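Long-range contact in PCP domain (Thermobifida fusca, PDB 7KW3), which probably serves as the peptidyl carrier domain of a non-ribosomal peptide synthetase, carrying the growing product on a phosphopantetheine arm: residues Arg3-Cys14 / Leu23-Asp31. Residues are numbered along the deposited sequence; the frame is centred on the assembly and turned at random.
Sequences REPATEAEAALC and LDKVGADAD
Asp29 lies over one face of the Arg3 guanidinium, its CB 3.7 Å from Arg3 NH2 and its OD2 above the group's centre, 4.1 Å from Arg3 NE, with the two planes 36° apart. None of the N-H groups is aimed at OD2, so any attraction is probably electrostatic, beside the packing of Asp29 CB; water 1 adds a bridge from Arg3 N to Asp29 OD1. On the backbone, Ala28 N donates to Arg3 O at 2.8 Å, nearly straight at 171°. Glu4 and Lys25 run roughly perpendicular; Glu4 CB points away from the loop, but the bend at chi2 (-53°) brings OE1 to the extended lysine, whose NZ meets it on the syn side at 3.0 Å in a salt bridge. The Ala28 methyl points toward 3-14, its CB 3.6 Å from Arg3 O, 3.8 Å from Glu10 OE2 and 4.2 Å from Cys14 SG. That same OE2 receives Ala6 N at 2.8 Å from above the carboxylate plane, while Thr7 OG1 caps the helix by accepting from Glu10 N. A leucine in place of Glu10 would probably leave Ala6 N without its acceptor and the loop leading into the helix freer to move. Glu10 also packs on Ala68, and Ala28 bonds through its backbone to that residue. The N-terminal arm and first helix thus meet the Gly27-Ala30 type I turn of the long loop between helices 8-21 and 39-51, as expected of the carrier-protein helical bundle.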
loop_
_atom_site.group_PDB
_atom_site.type_symbol
_atom_site.label_atom_id
_atom_site.label_comp_id
_atom_site.label_asym_id
_atom_site.label_seq_id
_atom_site.Cartn_x
_atom_site.Cartn_y
_atom_site.Cartn_z
ATOM N N ARG A 3 12.987 5.442 -2.487
ATOM C CA ARG A 3 12.700 5.093 -3.879
ATOM C C ARG A 3 11.340 5.631 -4.318
ATOM O O ARG A 3 10.299 5.235 -3.780
ATOM C CB ARG A 3 12.749 3.578 -4.075
ATOM C CG ARG A 3 12.116 3.117 -5.389
ATOM C CD ARG A 3 12.232 1.618 -5.583
ATOM N NE ARG A 3 13.612 1.190 -5.410
ATOM C CZ ARG A 3 13.995 -0.079 -5.324
ATOM N NH1 ARG A 3 15.284 -0.374 -5.159
ATOM N NH2 ARG A 3 13.087 -1.048 -5.405
ATOM N N GLU A 4 11.355 6.507 -5.320
ATOM C CA GLU A 4 10.135 7.085 -5.854
ATOM C C GLU A 4 9.271 6.023 -6.530
ATOM O O GLU A 4 9.783 5.101 -7.167
ATOM C CB GLU A 4 10.465 8.180 -6.865
ATOM C CG GLU A 4 10.932 9.488 -6.229
ATOM C CD GLU A 4 9.963 10.012 -5.164
ATOM O OE1 GLU A 4 10.400 10.250 -4.016
ATOM O OE2 GLU A 4 8.766 10.180 -5.475
ATOM N N PRO A 5 7.955 6.146 -6.424
ATOM C CA PRO A 5 7.074 5.246 -7.175
ATOM C C PRO A 5 7.259 5.436 -8.671
ATOM O O PRO A 5 7.575 6.529 -9.154
ATOM C CB PRO A 5 5.675 5.672 -6.729
ATOM C CG PRO A 5 5.836 7.120 -6.403
ATOM C CD PRO A 5 7.226 7.281 -5.837
ATOM N N ALA A 6 7.083 4.347 -9.412
ATOM C CA ALA A 6 7.275 4.396 -10.853
ATOM C C ALA A 6 5.982 4.206 -11.627
ATOM O O ALA A 6 5.990 4.332 -12.853
ATOM C CB ALA A 6 8.307 3.349 -11.297
ATOM N N THR A 7 4.882 3.898 -10.949
ATOM C CA THR A 7 3.574 3.792 -11.577
ATOM C C THR A 7 2.562 4.499 -10.693
ATOM O O THR A 7 2.811 4.755 -9.510
ATOM C CB THR A 7 3.123 2.327 -11.791
ATOM O OG1 THR A 7 2.907 1.686 -10.522
ATOM C CG2 THR A 7 4.156 1.554 -12.575
ATOM N N GLU A 8 1.414 4.813 -11.292
ATOM C CA GLU A 8 0.305 5.405 -10.554
ATOM C C GLU A 8 -0.107 4.543 -9.357
ATOM O O GLU A 8 -0.342 5.065 -8.260
ATOM C CB GLU A 8 -0.863 5.621 -11.516
ATOM C CG GLU A 8 -1.923 6.535 -11.005
ATOM C CD GLU A 8 -1.553 8.005 -11.138
ATOM O OE1 GLU A 8 -0.853 8.399 -12.107
ATOM O OE2 GLU A 8 -1.984 8.771 -10.259
ATOM N N ALA A 9 -0.172 3.211 -9.536
ATOM C CA ALA A 9 -0.541 2.328 -8.425
ATOM C C ALA A 9 0.496 2.371 -7.304
ATOM O O ALA A 9 0.136 2.469 -6.124
ATOM C CB ALA A 9 -0.728 0.893 -8.916
ATOM N N GLU A 10 1.788 2.303 -7.651
ATOM C CA GLU A 10 2.834 2.470 -6.642
ATOM C C GLU A 10 2.690 3.791 -5.904
ATOM O O GLU A 10 2.773 3.827 -4.673
ATOM C CB GLU A 10 4.218 2.364 -7.284
ATOM C CG GLU A 10 4.548 0.969 -7.758
ATOM C CD GLU A 10 5.940 0.837 -8.345
ATOM O OE1 GLU A 10 6.207 -0.249 -8.886
ATOM O OE2 GLU A 10 6.765 1.786 -8.261
ATOM N N ALA A 11 2.448 4.887 -6.635
ATOM C CA ALA A 11 2.371 6.200 -6.000
ATOM C C ALA A 11 1.181 6.291 -5.062
ATOM O O ALA A 11 1.290 6.850 -3.964
ATOM C CB ALA A 11 2.302 7.298 -7.055
ATOM N N ALA A 12 0.042 5.735 -5.472
ATOM C CA ALA A 12 -1.119 5.750 -4.598
ATOM C C ALA A 12 -0.858 4.938 -3.332
ATOM O O ALA A 12 -1.176 5.388 -2.223
ATOM C CB ALA A 12 -2.341 5.228 -5.350
ATOM N N LEU A 13 -0.237 3.759 -3.472
ATOM C CA LEU A 13 -0.017 2.908 -2.304
ATOM C C LEU A 13 1.050 3.491 -1.376
ATOM O O LEU A 13 0.925 3.387 -0.149
ATOM C CB LEU A 13 0.347 1.481 -2.735
ATOM C CG LEU A 13 -0.808 0.642 -3.299
ATOM C CD1 LEU A 13 -0.336 -0.700 -3.817
ATOM C CD2 LEU A 13 -1.881 0.457 -2.258
ATOM N N CYS A 14 2.102 4.104 -1.934
ATOM C CA CYS A 14 3.063 4.822 -1.099
ATOM C C CYS A 14 2.356 5.840 -0.216
ATOM O O CYS A 14 2.591 5.904 0.996
ATOM C CB CYS A 14 4.112 5.538 -1.959
ATOM S SG CYS A 14 5.361 4.497 -2.713
ATOM N N LEU A 23 3.505 7.878 8.848
ATOM C CA LEU A 23 4.811 8.331 8.401
ATOM C C LEU A 23 4.654 9.503 7.438
ATOM O O LEU A 23 3.574 9.746 6.890
ATOM C CB LEU A 23 5.575 7.180 7.739
ATOM C CG LEU A 23 5.829 5.990 8.671
ATOM C CD1 LEU A 23 6.340 4.766 7.922
ATOM C CD2 LEU A 23 6.807 6.384 9.787
ATOM N N ASP A 24 5.750 10.252 7.261
ATOM C CA ASP A 24 5.744 11.387 6.341
ATOM C C ASP A 24 5.688 10.921 4.894
ATOM O O ASP A 24 4.862 11.387 4.100
ATOM C CB ASP A 24 6.984 12.249 6.566
ATOM C CG ASP A 24 7.026 12.850 7.953
ATOM O OD1 ASP A 24 6.000 12.749 8.665
ATOM O OD2 ASP A 24 8.080 13.409 8.335
ATOM N N LYS A 25 6.582 10.012 4.533
ATOM C CA LYS A 25 6.676 9.519 3.176
ATOM C C LYS A 25 7.280 8.132 3.254
ATOM O O LYS A 25 8.007 7.807 4.197
ATOM C CB LYS A 25 7.521 10.458 2.303
ATOM C CG LYS A 25 7.504 10.180 0.812
ATOM C CD LYS A 25 8.264 11.282 0.070
ATOM C CE LYS A 25 8.509 10.924 -1.382
ATOM N NZ LYS A 25 8.973 12.121 -2.136
ATOM N N VAL A 26 6.968 7.323 2.255
ATOM C CA VAL A 26 7.311 5.911 2.234
ATOM C C VAL A 26 7.772 5.566 0.819
ATOM O O VAL A 26 7.213 6.066 -0.165
ATOM C CB VAL A 26 6.091 5.079 2.692
ATOM C CG1 VAL A 26 6.061 3.725 2.053
ATOM C CG2 VAL A 26 6.066 4.978 4.203
ATOM N N GLY A 27 8.825 4.741 0.715
ATOM C CA GLY A 27 9.366 4.399 -0.584
ATOM C C GLY A 27 8.599 3.285 -1.279
ATOM O O GLY A 27 7.855 2.510 -0.677
ATOM N N ALA A 28 8.793 3.199 -2.592
ATOM C CA ALA A 28 8.128 2.140 -3.339
ATOM C C ALA A 28 8.626 0.745 -2.973
ATOM O O ALA A 28 7.987 -0.237 -3.353
ATOM C CB ALA A 28 8.297 2.375 -4.838
ATOM N N ASP A 29 9.741 0.629 -2.260
ATOM C CA ASP A 29 10.248 -0.652 -1.798
ATOM C C ASP A 29 9.905 -0.930 -0.335
ATOM O O ASP A 29 10.423 -1.889 0.242
ATOM C CB ASP A 29 11.762 -0.711 -2.009
ATOM C CG ASP A 29 12.493 0.446 -1.328
ATOM O OD1 ASP A 29 11.840 1.333 -0.723
ATOM O OD2 ASP A 29 13.735 0.464 -1.404
ATOM N N ALA A 30 9.041 -0.126 0.275
ATOM C CA ALA A 30 8.729 -0.288 1.687
ATOM C C ALA A 30 7.898 -1.540 1.943
ATOM O O ALA A 30 6.991 -1.878 1.173
ATOM C CB ALA A 30 7.981 0.933 2.202
ATOM N N ASP A 31 8.223 -2.218 3.044
ATOM C CA ASP A 31 7.516 -3.406 3.504
ATOM C C ASP A 31 6.524 -2.976 4.573
ATOM O O ASP A 31 6.926 -2.432 5.610
ATOM C CB ASP A 31 8.501 -4.436 4.064
ATOM C CG ASP A 31 7.825 -5.747 4.470
ATOM O OD1 ASP A 31 6.906 -5.724 5.318
ATOM O OD2 ASP A 31 8.228 -6.807 3.936
HETATM O O HOH W 1 12.712 3.976 -0.067
HETATM O O HOH W 2 4.553 8.329 0.832
#